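Local structure of glycosylation Associate Protein 2 (Streptococcus agalactiae serotype V, 6OYC) at residues 336-341 / 421-426; 363-368 / 382-387; 376-381 / 437-442; 387-392 / 446-451; 393-398 / 462-467. The protein is a component of the accessory Sec system and probably takes part, within the Gap123 complex, in glycosylating and secreting a cell-surface protein. All blocks are in the same frame, centred on the assembly; numbering follows the deposited sequence.

Contact 1 (336-341 / 421-426); sequences FYIGSK and LLNQGD
Ile-338 and Asn-423 carry this small contact between a loop and the last turn of helix 416-424. The CD1 methyl at the end of the isoleucine lies 3.5 Å from Asn-423 CG, and the two side chains cross at about a right angle. CG1 of Ile-338 stands between its backbone N and its carbonyl carbon (chi1 53°), which swings CD1 out to the helix. Leu-422 adds a second, looser touch: its CD2 methyl is 4.3 Å from Gly-339 CA and equally far from Ile-338 O.

A second shell holds the loop in place. Ile-338 O accepts from Arg-330, Gly-339 N donates to Glu-344, and the hydroxyl of Ser-340 caps the start of helix 341-358. The Ile-338 side chain also packs on Tyr-375, Tyr-379 and Tyr-438, while Leu-422 leans on Leu-331 and Ala-335 as well. On the other side of the contact, helix 416-424 ends just after Asn-423, and Gly-425 leaves it with a positive phi of 86°. This is plain packing of the loop after strand 323-327 against a helix end. Ile-338 O and Gly-339 N find their partners outside the pair of segments, and the contact itself rests on van der Waals touch, which implies that direction-specific bonding contributes little to it.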
# COMPACT_ATOMS: atom_id res chain seq x y z
N PHE B 336 -5.50 -8.05 8.93
CA PHE B 336 -4.48 -8.44 9.90
C PHE B 336 -3.34 -9.25 9.25
O PHE B 336 -2.73 -10.10 9.90
CB PHE B 336 -5.12 -9.22 11.06
CG PHE B 336 -5.89 -8.35 12.01
CD1 PHE B 336 -7.06 -7.75 11.63
CD2 PHE B 336 -5.40 -8.09 13.28
CE1 PHE B 336 -7.75 -6.91 12.50
CE2 PHE B 336 -6.08 -7.26 14.16
CZ PHE B 336 -7.26 -6.67 13.76
N TYR B 337 -3.05 -8.99 7.98
CA TYR B 337 -1.87 -9.51 7.27
C TYR B 337 -1.81 -11.03 7.26
O TYR B 337 -0.74 -11.60 7.01
CB TYR B 337 -0.58 -8.91 7.85
CG TYR B 337 -0.64 -7.41 7.83
CD1 TYR B 337 -0.28 -6.70 6.70
CD2 TYR B 337 -1.15 -6.70 8.92
CE1 TYR B 337 -0.38 -5.30 6.66
CE2 TYR B 337 -1.23 -5.31 8.89
CZ TYR B 337 -0.85 -4.62 7.77
OH TYR B 337 -0.95 -3.24 7.74
N ILE B 338 -2.92 -11.71 7.47
CA ILE B 338 -2.93 -13.17 7.39
C ILE B 338 -3.84 -13.60 6.26
O ILE B 338 -4.70 -12.85 5.78
CB ILE B 338 -3.35 -13.83 8.72
CG1 ILE B 338 -4.67 -13.27 9.22
CG2 ILE B 338 -2.26 -13.60 9.78
CD1 ILE B 338 -5.26 -14.08 10.34
N GLY B 339 -3.63 -14.83 5.82
CA GLY B 339 -4.37 -15.38 4.70
C GLY B 339 -3.70 -16.63 4.20
O GLY B 339 -3.22 -17.43 5.01
N SER B 340 -3.63 -16.80 2.88
CA SER B 340 -3.01 -17.99 2.33
C SER B 340 -1.53 -18.04 2.70
O SER B 340 -0.92 -17.04 3.10
CB SER B 340 -3.18 -18.04 0.81
OG SER B 340 -2.19 -17.26 0.11
N LYS B 341 -0.96 -19.24 2.59
CA LYS B 341 0.46 -19.39 2.81
C LYS B 341 1.24 -18.60 1.79
O LYS B 341 2.31 -18.05 2.11
CB LYS B 341 0.88 -20.87 2.74
CG LYS B 341 0.38 -21.79 3.88
CD LYS B 341 -1.17 -21.80 4.02
CE LYS B 341 -1.90 -22.16 2.69
NZ LYS B 341 -3.28 -21.62 2.63
N LEU B 421 -14.19 -15.53 9.27
CA LEU B 421 -14.65 -16.20 8.05
C LEU B 421 -13.52 -16.34 7.05
O LEU B 421 -13.29 -17.43 6.50
CB LEU B 421 -15.80 -15.43 7.42
CG LEU B 421 -17.18 -15.80 7.96
CD1 LEU B 421 -18.25 -15.00 7.22
CD2 LEU B 421 -17.41 -17.31 7.85
N LEU B 422 -12.79 -15.26 6.78
CA LEU B 422 -11.69 -15.35 5.83
C LEU B 422 -10.77 -16.51 6.18
O LEU B 422 -10.35 -17.26 5.29
CB LEU B 422 -10.92 -14.02 5.78
CG LEU B 422 -9.88 -13.77 4.69
CD1 LEU B 422 -9.60 -12.26 4.51
CD2 LEU B 422 -8.57 -14.48 4.96
N ASN B 423 -10.48 -16.70 7.47
CA ASN B 423 -9.42 -17.63 7.87
C ASN B 423 -9.92 -18.99 8.32
O ASN B 423 -9.21 -19.98 8.14
CB ASN B 423 -8.58 -17.02 9.00
CG ASN B 423 -7.56 -16.00 8.49
OD1 ASN B 423 -7.81 -14.79 8.55
ND2 ASN B 423 -6.41 -16.49 7.98
N GLN B 424 -11.13 -19.06 8.89
CA GLN B 424 -11.69 -20.31 9.36
C GLN B 424 -12.86 -20.82 8.53
O GLN B 424 -13.09 -22.02 8.49
CB GLN B 424 -12.15 -20.18 10.82
CG GLN B 424 -11.02 -19.86 11.78
CD GLN B 424 -9.88 -20.85 11.68
OE1 GLN B 424 -10.10 -22.06 11.53
NE2 GLN B 424 -8.65 -20.34 11.75
N GLY B 425 -13.61 -19.92 7.89
CA GLY B 425 -14.75 -20.33 7.11
C GLY B 425 -16.04 -20.48 7.88
O GLY B 425 -17.07 -20.77 7.26
N ASP B 426 -16.04 -20.28 9.19
CA ASP B 426 -17.28 -20.28 9.96
C ASP B 426 -17.03 -19.60 11.30
O ASP B 426 -15.89 -19.29 11.67
CB ASP B 426 -17.83 -21.69 10.16
CG ASP B 426 -17.05 -22.48 11.19
OD1 ASP B 426 -17.19 -22.19 12.40
OD2 ASP B 426 -16.30 -23.40 10.78

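Contact 2 (363-368 / 382-387); sequences DQLILS and AKLNPH
Asp-363 OD1 accepts a short bond of 2.6 Å from His-387 ND1. The bond is bent, with 137° at the hydrogen: the nitrogen approaches on the syn side of the carboxylate but 30° out of its plane, and OD1 in turn sits at the imidazole's edge, somewhat tilted from the ring. With CG anti to the backbone N (chi1 179°), the histidine brings its ring to Asp-363, and its CB lies close to the Asp-363 carbonyl O. Its other nitrogen, NE2, is bonded to Asp-513, so an imidazole with a carboxylate at each nitrogen would probably be inclined to carry positive charge.

The backbone of the same histidine adds a weak bond, His-387 N to Leu-365 O at 2.8 Å. These bonds sit where strand 365-370 begins and strand 388-392 is about to begin; the two are parallel neighbours, and helix 372-381 links them in a beta-alpha-beta crossover of the alpha/beta-hydrolase type.

Further along the strand the returning loop closes over it with apolar groups. Leu-365 CG meets Pro-386 CB at 3.9 Å, and its CD2 branch touches Leu-384 CB. Leu-367 works through one branch alone: CD1 lies 3.8 Å from Leu-384 CD1 and 3.9 Å from Pro-386 CG, crossing both side chains at about a right angle. Leu-384 continues onto Ile-351 and Gln-352 of helix 341-358.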
# COMPACT_ATOMS: atom_id res chain seq x y z
N ASP B 363 19.37 -8.98 12.55
CA ASP B 363 19.59 -8.15 13.73
C ASP B 363 19.71 -6.68 13.38
O ASP B 363 19.98 -5.88 14.28
CB ASP B 363 20.83 -8.62 14.49
CG ASP B 363 20.63 -8.56 15.99
OD1 ASP B 363 20.49 -7.44 16.54
OD2 ASP B 363 20.60 -9.63 16.63
N GLN B 364 19.53 -6.31 12.12
CA GLN B 364 19.44 -4.91 11.75
C GLN B 364 18.03 -4.56 11.24
O GLN B 364 17.85 -3.61 10.46
CB GLN B 364 20.53 -4.58 10.72
CG GLN B 364 21.94 -4.90 11.26
CD GLN B 364 23.03 -4.88 10.21
OE1 GLN B 364 23.06 -5.70 9.29
NE2 GLN B 364 23.97 -3.94 10.35
N LEU B 365 17.02 -5.29 11.73
CA LEU B 365 15.63 -5.15 11.31
C LEU B 365 14.73 -4.87 12.51
O LEU B 365 14.84 -5.54 13.55
CB LEU B 365 15.15 -6.41 10.59
CG LEU B 365 13.64 -6.56 10.45
CD1 LEU B 365 13.13 -5.48 9.51
CD2 LEU B 365 13.26 -7.95 9.94
N ILE B 366 13.81 -3.92 12.37
CA ILE B 366 12.84 -3.57 13.42
C ILE B 366 11.43 -3.60 12.84
O ILE B 366 11.13 -2.85 11.90
CB ILE B 366 13.12 -2.19 14.03
CG1 ILE B 366 14.54 -2.14 14.58
CG2 ILE B 366 12.08 -1.85 15.11
CD1 ILE B 366 15.03 -0.75 14.77
N LEU B 367 10.56 -4.42 13.43
CA LEU B 367 9.15 -4.49 13.05
C LEU B 367 8.30 -3.76 14.08
O LEU B 367 8.54 -3.87 15.28
CB LEU B 367 8.69 -5.95 12.93
CG LEU B 367 9.53 -6.77 11.95
CD1 LEU B 367 9.15 -8.23 11.95
CD2 LEU B 367 9.44 -6.19 10.55
N SER B 368 7.29 -3.03 13.61
CA SER B 368 6.51 -2.16 14.48
C SER B 368 5.08 -2.00 13.97
O SER B 368 4.79 -2.26 12.80
CB SER B 368 7.16 -0.78 14.59
OG SER B 368 7.34 -0.21 13.31
N ALA B 382 8.03 -13.69 13.84
CA ALA B 382 8.39 -15.08 14.08
C ALA B 382 9.20 -15.70 12.95
O ALA B 382 10.02 -16.59 13.19
CB ALA B 382 7.11 -15.90 14.33
N LYS B 383 9.00 -15.26 11.71
CA LYS B 383 9.76 -15.80 10.60
C LYS B 383 10.98 -14.96 10.26
O LYS B 383 11.75 -15.35 9.38
CB LYS B 383 8.88 -15.91 9.35
CG LYS B 383 8.05 -17.17 9.30
CD LYS B 383 6.81 -17.01 10.17
CE LYS B 383 5.60 -17.71 9.60
NZ LYS B 383 4.37 -17.23 10.31
N LEU B 384 11.16 -13.83 10.94
CA LEU B 384 12.20 -12.90 10.56
C LEU B 384 13.28 -12.70 11.62
O LEU B 384 14.34 -12.16 11.28
CB LEU B 384 11.58 -11.54 10.20
CG LEU B 384 10.76 -11.54 8.91
CD1 LEU B 384 9.81 -10.36 8.86
CD2 LEU B 384 11.70 -11.52 7.73
N ASN B 385 13.05 -13.13 12.86
CA ASN B 385 13.98 -12.98 13.98
C ASN B 385 14.55 -11.56 14.02
O ASN B 385 15.77 -11.38 13.91
CB ASN B 385 15.09 -14.02 13.90
CG ASN B 385 15.79 -14.24 15.24
OD1 ASN B 385 15.71 -13.42 16.15
ND2 ASN B 385 16.47 -15.37 15.36
N PRO B 386 13.71 -10.54 14.13
CA PRO B 386 14.21 -9.17 14.06
C PRO B 386 14.95 -8.77 15.33
O PRO B 386 14.87 -9.41 16.38
CB PRO B 386 12.93 -8.34 13.90
CG PRO B 386 11.90 -9.13 14.63
CD PRO B 386 12.25 -10.58 14.37
N HIS B 387 15.68 -7.67 15.22
CA HIS B 387 16.33 -7.09 16.38
C HIS B 387 15.31 -6.63 17.42
O HIS B 387 15.49 -6.84 18.62
CB HIS B 387 17.20 -5.92 15.96
CG HIS B 387 17.88 -5.25 17.11
ND1 HIS B 387 18.91 -5.84 17.81
CD2 HIS B 387 17.66 -4.05 17.71
CE1 HIS B 387 19.31 -5.03 18.78
NE2 HIS B 387 18.56 -3.94 18.74

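Contact 3 (376-381 / 437-442); sequences GATYHG and NYFWKS
Tyr-379 fills the tight part of this helix pair. With CG anti to the backbone N (chi1 180°), its ring reaches across to helix 429-444 and receives Ser-442 CB over one face in a CH-pi contact, 3.9 Å from the centroid. The same serine turns its hydroxyl back: OG donates to Tyr-379 O at 2.9 Å, in the carbonyl plane and on a lone pair, while Lys-383 is bonded to that OG as well. One residue thus touches both the ring and the backbone of its partner. Alongside, Phe-439 CD1 lies 4.0 Å from Tyr-379 CD2, and the CG2 methyl of Thr-378 meets the edge of the Phe-439 ring at CZ (3.7 Å).

Tyr-438 marks the less buried, partly exposed side. The two tyrosine planes are near parallel, 15° apart, yet slid so far that the rings barely overlap, although Tyr-379 OH comes within 3.2 Å of Tyr-438 CE2. Both phenol oxygens bond to the carboxylate of Glu-344, which holds the pair together at this end.

The segment axes approach to 9.1 Å at an angle of 50°. Both helices pack beside the largely parallel part of a mixed sheet. Strand 365-370, a turn matching the nucleophile-elbow pattern and helix 372-381 follow in an order that, with the family's clan, is consistent with the alpha/beta-hydrolase fold.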
# COMPACT_ATOMS: atom_id res chain seq x y z
N GLY B 376 0.46 -8.10 12.48
CA GLY B 376 1.38 -8.36 11.38
C GLY B 376 2.83 -8.33 11.82
O GLY B 376 3.63 -9.18 11.40
N ALA B 377 3.19 -7.37 12.67
CA ALA B 377 4.59 -7.23 13.09
C ALA B 377 5.05 -8.44 13.89
O ALA B 377 6.13 -8.98 13.65
CB ALA B 377 4.78 -5.94 13.89
N THR B 378 4.22 -8.92 14.81
CA THR B 378 4.61 -10.06 15.64
C THR B 378 4.45 -11.40 14.91
O THR B 378 5.34 -12.25 14.97
CB THR B 378 3.79 -10.06 16.94
OG1 THR B 378 3.86 -8.76 17.56
CG2 THR B 378 4.33 -11.09 17.91
N TYR B 379 3.33 -11.59 14.20
CA TYR B 379 3.10 -12.86 13.51
C TYR B 379 4.18 -13.14 12.47
O TYR B 379 4.67 -14.27 12.36
CB TYR B 379 1.71 -12.87 12.85
CG TYR B 379 1.34 -14.14 12.09
CD1 TYR B 379 1.68 -14.29 10.75
CD2 TYR B 379 0.64 -15.17 12.71
CE1 TYR B 379 1.34 -15.45 10.05
CE2 TYR B 379 0.29 -16.32 12.01
CZ TYR B 379 0.64 -16.45 10.69
OH TYR B 379 0.30 -17.59 9.97
N HIS B 380 4.56 -12.12 11.70
CA HIS B 380 5.59 -12.33 10.69
C HIS B 380 6.99 -12.20 11.28
O HIS B 380 7.94 -12.79 10.75
CB HIS B 380 5.38 -11.35 9.52
CG HIS B 380 4.11 -11.59 8.75
ND1 HIS B 380 3.94 -12.67 7.90
CD2 HIS B 380 2.93 -10.92 8.73
CE1 HIS B 380 2.73 -12.64 7.38
NE2 HIS B 380 2.09 -11.59 7.87
N GLY B 381 7.13 -11.45 12.39
CA GLY B 381 8.40 -11.40 13.11
C GLY B 381 8.93 -12.78 13.45
O GLY B 381 10.13 -13.04 13.34
N ASN B 437 -5.27 -19.92 17.97
CA ASN B 437 -4.10 -20.79 17.93
C ASN B 437 -3.27 -20.56 16.68
O ASN B 437 -2.05 -20.76 16.69
CB ASN B 437 -4.54 -22.24 18.07
CG ASN B 437 -5.06 -22.55 19.48
OD1 ASN B 437 -4.61 -21.94 20.46
ND2 ASN B 437 -6.01 -23.47 19.58
N TYR B 438 -3.92 -20.13 15.59
CA TYR B 438 -3.22 -19.77 14.37
C TYR B 438 -2.09 -18.79 14.63
O TYR B 438 -0.99 -18.92 14.08
CB TYR B 438 -4.22 -19.18 13.38
CG TYR B 438 -3.70 -19.00 11.98
CD1 TYR B 438 -3.61 -20.07 11.11
CD2 TYR B 438 -3.33 -17.74 11.52
CE1 TYR B 438 -3.16 -19.90 9.81
CE2 TYR B 438 -2.87 -17.57 10.22
CZ TYR B 438 -2.80 -18.65 9.38
OH TYR B 438 -2.35 -18.49 8.09
N PHE B 439 -2.35 -17.79 15.47
CA PHE B 439 -1.30 -16.83 15.80
C PHE B 439 -0.15 -17.49 16.56
O PHE B 439 1.03 -17.33 16.19
CB PHE B 439 -1.89 -15.67 16.61
CG PHE B 439 -0.86 -14.69 17.09
CD1 PHE B 439 -0.44 -13.65 16.27
CD2 PHE B 439 -0.29 -14.82 18.36
CE1 PHE B 439 0.52 -12.75 16.71
CE2 PHE B 439 0.67 -13.92 18.79
CZ PHE B 439 1.08 -12.89 17.98
N TRP B 440 -0.46 -18.24 17.63
CA TRP B 440 0.61 -18.75 18.50
C TRP B 440 1.43 -19.85 17.85
O TRP B 440 2.58 -20.04 18.24
CB TRP B 440 0.02 -19.21 19.83
CG TRP B 440 -0.62 -18.09 20.50
CD1 TRP B 440 -1.95 -17.86 20.59
CD2 TRP B 440 0.03 -16.99 21.14
NE1 TRP B 440 -2.18 -16.68 21.26
CE2 TRP B 440 -0.97 -16.13 21.61
CE3 TRP B 440 1.37 -16.64 21.36
CZ2 TRP B 440 -0.69 -14.95 22.29
CZ3 TRP B 440 1.64 -15.47 22.05
CH2 TRP B 440 0.63 -14.64 22.50
N LYS B 441 0.87 -20.56 16.86
CA LYS B 441 1.66 -21.58 16.18
C LYS B 441 2.82 -20.94 15.42
O LYS B 441 3.91 -21.51 15.34
CB LYS B 441 0.77 -22.41 15.24
CG LYS B 441 1.49 -22.97 14.01
CD LYS B 441 0.52 -23.44 12.93
CE LYS B 441 1.26 -23.92 11.70
NZ LYS B 441 1.53 -25.39 11.74
N SER B 442 2.59 -19.76 14.85
CA SER B 442 3.70 -19.03 14.24
C SER B 442 4.73 -18.64 15.30
O SER B 442 5.94 -18.73 15.07
CB SER B 442 3.15 -17.79 13.53
OG SER B 442 4.18 -17.04 12.92

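Contact 4 (387-392 / 446-451); sequences HAIIIG and GDFSNT
The Phe-448 ring takes Ile-389 at its edge: the CD1 methyl lies close to the ring plane, 3.6 Å from CE2, and Thr-451 CB of the phenylalanine's own loop also sits at the rim. The ring meets Phe-453 as well, with the planes inclined to each other. The other flat group, the His-387 imidazole, is approached obliquely by Asn-450 O, while Phe-514 meets it edge-to-face.

Ile-389 extends CG1 anti to its carbonyl carbon (chi1 -70°), which places CD1 against the loop; Thr-451 CG2 fits beside this branch, 3.9 Å from CG1. The loop contains two local turns. Asp-447 OD1 accepts from Ser-449 N (2.8 Å) in an Asx turn, and a type I beta turn follows from Phe-448 to Thr-451. Outside the pair, the Thr-451 hydroxyl is bonded to Pro-386 O, and Asn-385 grips the backbone of Asn-450. From here the chain runs into strand 452-458, the parallel neighbour of strand 388-392, whose backbone bonds to it begin at Thr-452.

Where the backbones come closest, two acceptors face each other: His-387 O and Asn-450 O are 3.1 Å apart. Two CA-H...O contacts flank them, Thr-451 CA to His-387 O at 3.4 Å and His-387 CA to Asn-450 O at 3.6 Å. These weak contacts probably offset part of the carbonyl repulsion at the entrance to the strand pair.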
# COMPACT_ATOMS: atom_id res chain seq x y z
N HIS B 387 15.68 -7.67 15.22
CA HIS B 387 16.33 -7.09 16.38
C HIS B 387 15.31 -6.63 17.42
O HIS B 387 15.49 -6.84 18.62
CB HIS B 387 17.20 -5.92 15.96
CG HIS B 387 17.88 -5.25 17.11
ND1 HIS B 387 18.91 -5.84 17.81
CD2 HIS B 387 17.66 -4.05 17.71
CE1 HIS B 387 19.31 -5.03 18.78
NE2 HIS B 387 18.56 -3.94 18.74
N ALA B 388 14.24 -5.99 16.97
CA ALA B 388 13.28 -5.40 17.89
C ALA B 388 11.89 -5.38 17.27
O ALA B 388 11.74 -5.28 16.05
CB ALA B 388 13.71 -3.98 18.27
N ILE B 389 10.89 -5.46 18.13
CA ILE B 389 9.49 -5.36 17.77
C ILE B 389 8.88 -4.33 18.70
O ILE B 389 8.76 -4.58 19.91
CB ILE B 389 8.77 -6.71 17.88
CG1 ILE B 389 9.26 -7.64 16.77
CG2 ILE B 389 7.26 -6.53 17.84
CD1 ILE B 389 8.71 -9.03 16.88
N ILE B 390 8.54 -3.16 18.17
CA ILE B 390 7.93 -2.08 18.93
C ILE B 390 6.44 -2.10 18.62
O ILE B 390 6.03 -1.81 17.49
CB ILE B 390 8.54 -0.72 18.59
CG1 ILE B 390 10.06 -0.73 18.82
CG2 ILE B 390 7.87 0.39 19.38
CD1 ILE B 390 10.75 0.54 18.35
N ILE B 391 5.61 -2.42 19.60
CA ILE B 391 4.18 -2.55 19.36
C ILE B 391 3.41 -1.88 20.48
O ILE B 391 3.85 -1.82 21.63
CB ILE B 391 3.78 -4.03 19.21
CG1 ILE B 391 4.47 -4.89 20.27
CG2 ILE B 391 4.17 -4.54 17.82
CD1 ILE B 391 3.93 -6.32 20.35
N GLY B 392 2.23 -1.35 20.13
CA GLY B 392 1.32 -0.74 21.07
C GLY B 392 -0.13 -1.13 20.85
O GLY B 392 -0.63 -1.10 19.72
N GLY B 446 8.41 -20.19 15.65
CA GLY B 446 9.25 -19.11 15.18
C GLY B 446 10.59 -19.02 15.89
O GLY B 446 11.05 -19.96 16.53
N ASP B 447 11.21 -17.85 15.76
CA ASP B 447 12.53 -17.62 16.34
C ASP B 447 12.67 -16.14 16.66
O ASP B 447 12.85 -15.33 15.74
CB ASP B 447 13.63 -18.07 15.39
CG ASP B 447 15.02 -17.96 16.01
OD1 ASP B 447 15.17 -17.34 17.10
OD2 ASP B 447 15.98 -18.49 15.41
N PHE B 448 12.66 -15.81 17.95
CA PHE B 448 12.87 -14.45 18.43
C PHE B 448 14.19 -14.33 19.20
O PHE B 448 14.29 -13.56 20.17
CB PHE B 448 11.70 -14.01 19.30
CG PHE B 448 10.40 -13.93 18.54
CD1 PHE B 448 9.64 -15.07 18.31
CD2 PHE B 448 9.96 -12.72 18.03
CE1 PHE B 448 8.45 -15.00 17.61
CE2 PHE B 448 8.77 -12.64 17.31
CZ PHE B 448 8.01 -13.78 17.11
N SER B 449 15.22 -15.05 18.75
CA SER B 449 16.49 -15.03 19.46
C SER B 449 17.12 -13.64 19.46
O SER B 449 17.65 -13.19 20.48
CB SER B 449 17.45 -16.06 18.85
OG SER B 449 17.95 -15.64 17.59
N ASN B 450 17.04 -12.93 18.33
CA ASN B 450 17.59 -11.59 18.23
C ASN B 450 16.73 -10.53 18.89
O ASN B 450 17.16 -9.38 18.97
CB ASN B 450 17.79 -11.20 16.76
CG ASN B 450 18.97 -11.89 16.12
OD1 ASN B 450 19.88 -12.34 16.81
ND2 ASN B 450 18.96 -11.96 14.79
N THR B 451 15.53 -10.88 19.37
CA THR B 451 14.44 -9.92 19.51
C THR B 451 14.26 -9.40 20.94
O THR B 451 14.25 -10.18 21.90
CB THR B 451 13.11 -10.53 19.05
OG1 THR B 451 13.30 -11.29 17.84
CG2 THR B 451 12.11 -9.43 18.79

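Contact 5 (393-398 / 462-467); sequences KPIFNL and DYDATA
Asp-464 sends its side chain into the loop that follows strand 388-392. CB passes 4.0 Å from Pro-394 O, and CG, roughly opposite the backbone N (chi1 -155°), carries the carboxylate in among the amides of that loop. OD2 takes two backbone donors: Phe-396 N at 2.7 Å, nearly in line with the C-O bond, and Asn-397 N at 2.6 Å, from the syn side but well out of plane. OD1 uses its syn lone pair for Asn-397 ND2, 2.8 Å away and almost straight at 169°. Amide and carboxylate planes stand 81° apart.

Beside this polar grip, Ala-467 CB rests on Pro-394 CG at 3.7 Å, while Ala-467 O lies at the edge of the Phe-396 ring. The type I turn from Asp-464 to Ala-467 lets both residues face the 394-397 loop. Trp-440 NE1 bonds to Asn-397 OD1, and ND2 also bonds to Asp-470. Asp-464 N bonds to Asp-461, a residue that could form a Ser-His-Asp triad with Ser-371 and His-491, though no such role is established. Three N-H groups converging on one buried carboxylate would probably stabilise its negative charge and fix its rotation.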
# COMPACT_ATOMS: atom_id res chain seq x y z
N LYS B 393 -0.83 -1.47 21.93
CA LYS B 393 -2.20 -1.96 21.98
C LYS B 393 -2.29 -3.26 21.20
O LYS B 393 -3.02 -3.34 20.20
CB LYS B 393 -3.17 -0.90 21.46
CG LYS B 393 -2.95 0.47 22.09
CD LYS B 393 -4.00 1.48 21.67
CE LYS B 393 -4.02 2.68 22.61
NZ LYS B 393 -4.99 3.73 22.18
N PRO B 394 -1.59 -4.31 21.64
CA PRO B 394 -1.48 -5.51 20.81
C PRO B 394 -2.80 -6.24 20.67
O PRO B 394 -3.63 -6.25 21.58
CB PRO B 394 -0.47 -6.37 21.59
CG PRO B 394 -0.65 -5.94 23.02
CD PRO B 394 -0.95 -4.47 22.96
N ILE B 395 -3.00 -6.83 19.49
CA ILE B 395 -4.11 -7.73 19.22
C ILE B 395 -3.51 -9.02 18.68
O ILE B 395 -2.92 -9.02 17.59
CB ILE B 395 -5.12 -7.14 18.23
CG1 ILE B 395 -5.56 -5.75 18.68
CG2 ILE B 395 -6.32 -8.07 18.12
CD1 ILE B 395 -6.41 -5.03 17.68
N PHE B 396 -3.63 -10.11 19.44
CA PHE B 396 -3.10 -11.40 19.03
C PHE B 396 -4.15 -12.49 18.97
O PHE B 396 -3.93 -13.50 18.28
CB PHE B 396 -1.99 -11.91 19.99
CG PHE B 396 -0.84 -10.95 20.20
CD1 PHE B 396 -0.41 -10.09 19.19
CD2 PHE B 396 -0.16 -10.94 21.42
CE1 PHE B 396 0.66 -9.22 19.41
CE2 PHE B 396 0.91 -10.08 21.63
CZ PHE B 396 1.32 -9.21 20.63
N ASN B 397 -5.26 -12.34 19.68
CA ASN B 397 -6.26 -13.39 19.79
C ASN B 397 -7.48 -12.94 18.98
O ASN B 397 -8.43 -12.37 19.52
CB ASN B 397 -6.58 -13.66 21.26
CG ASN B 397 -5.34 -14.01 22.07
OD1 ASN B 397 -4.76 -15.10 21.91
ND2 ASN B 397 -4.91 -13.10 22.92
N LEU B 398 -7.43 -13.20 17.67
CA LEU B 398 -8.48 -12.70 16.79
C LEU B 398 -9.80 -13.43 17.04
O LEU B 398 -10.86 -12.80 17.11
CB LEU B 398 -8.05 -12.83 15.33
CG LEU B 398 -7.30 -11.61 14.81
CD1 LEU B 398 -6.93 -11.77 13.35
CD2 LEU B 398 -8.13 -10.36 15.04
N ASP B 462 -10.87 -3.82 26.14
CA ASP B 462 -12.14 -4.43 25.81
C ASP B 462 -12.06 -5.45 24.68
O ASP B 462 -13.07 -6.10 24.38
CB ASP B 462 -13.13 -3.32 25.42
CG ASP B 462 -12.46 -2.19 24.66
OD1 ASP B 462 -13.14 -1.20 24.30
OD2 ASP B 462 -11.23 -2.28 24.44
N TYR B 463 -10.89 -5.63 24.06
CA TYR B 463 -10.78 -6.41 22.84
C TYR B 463 -9.84 -7.60 22.99
O TYR B 463 -10.24 -8.74 22.70
CB TYR B 463 -10.32 -5.51 21.68
CG TYR B 463 -11.39 -4.55 21.25
CD1 TYR B 463 -12.55 -5.01 20.65
CD2 TYR B 463 -11.26 -3.18 21.46
CE1 TYR B 463 -13.55 -4.14 20.26
CE2 TYR B 463 -12.26 -2.30 21.08
CZ TYR B 463 -13.40 -2.79 20.48
OH TYR B 463 -14.41 -1.94 20.09
N ASP B 464 -8.60 -7.39 23.42
CA ASP B 464 -7.68 -8.50 23.65
C ASP B 464 -6.97 -8.26 24.98
O ASP B 464 -5.77 -8.03 25.02
CB ASP B 464 -6.67 -8.67 22.51
CG ASP B 464 -6.16 -10.09 22.42
OD1 ASP B 464 -6.53 -10.88 23.32
OD2 ASP B 464 -5.40 -10.42 21.48
N ALA B 465 -7.74 -8.32 26.07
CA ALA B 465 -7.18 -8.09 27.39
C ALA B 465 -5.95 -8.97 27.65
O ALA B 465 -4.95 -8.51 28.21
CB ALA B 465 -8.25 -8.34 28.45
N THR B 466 -6.00 -10.22 27.20
CA THR B 466 -5.01 -11.26 27.47
C THR B 466 -3.71 -11.11 26.67
O THR B 466 -2.81 -11.94 26.85
CB THR B 466 -5.67 -12.62 27.16
OG1 THR B 466 -4.71 -13.67 27.26
CG2 THR B 466 -6.30 -12.62 25.77
N ALA B 467 -3.57 -10.08 25.83
CA ALA B 467 -2.51 -10.06 24.83
C ALA B 467 -1.12 -10.02 25.48
O ALA B 467 -0.28 -10.89 25.23
CB ALA B 467 -2.71 -8.87 23.89

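How the contacts relate
From the N-terminal side, the loop at 336-341 opens contact 1, which closes a long excursion at 421-426. Nested within it, contact 2 ties strand 365-370 to the approach of strand 388-392. Contact 3 starts between the segments of contact 2 and ends beyond contact 1, so it crosses both; it joins helix 372-381 to helix 429-444. Contact 4 follows contact 2 in series, shares His-387 with it, and leads the sheet on to strand 452-458. Contact 5, also in series with contact 2, links the loops after strands 388-392 and 452-458. Contacts 1, 3, 4 and 5 cross one another, and contact 3 touches all the others.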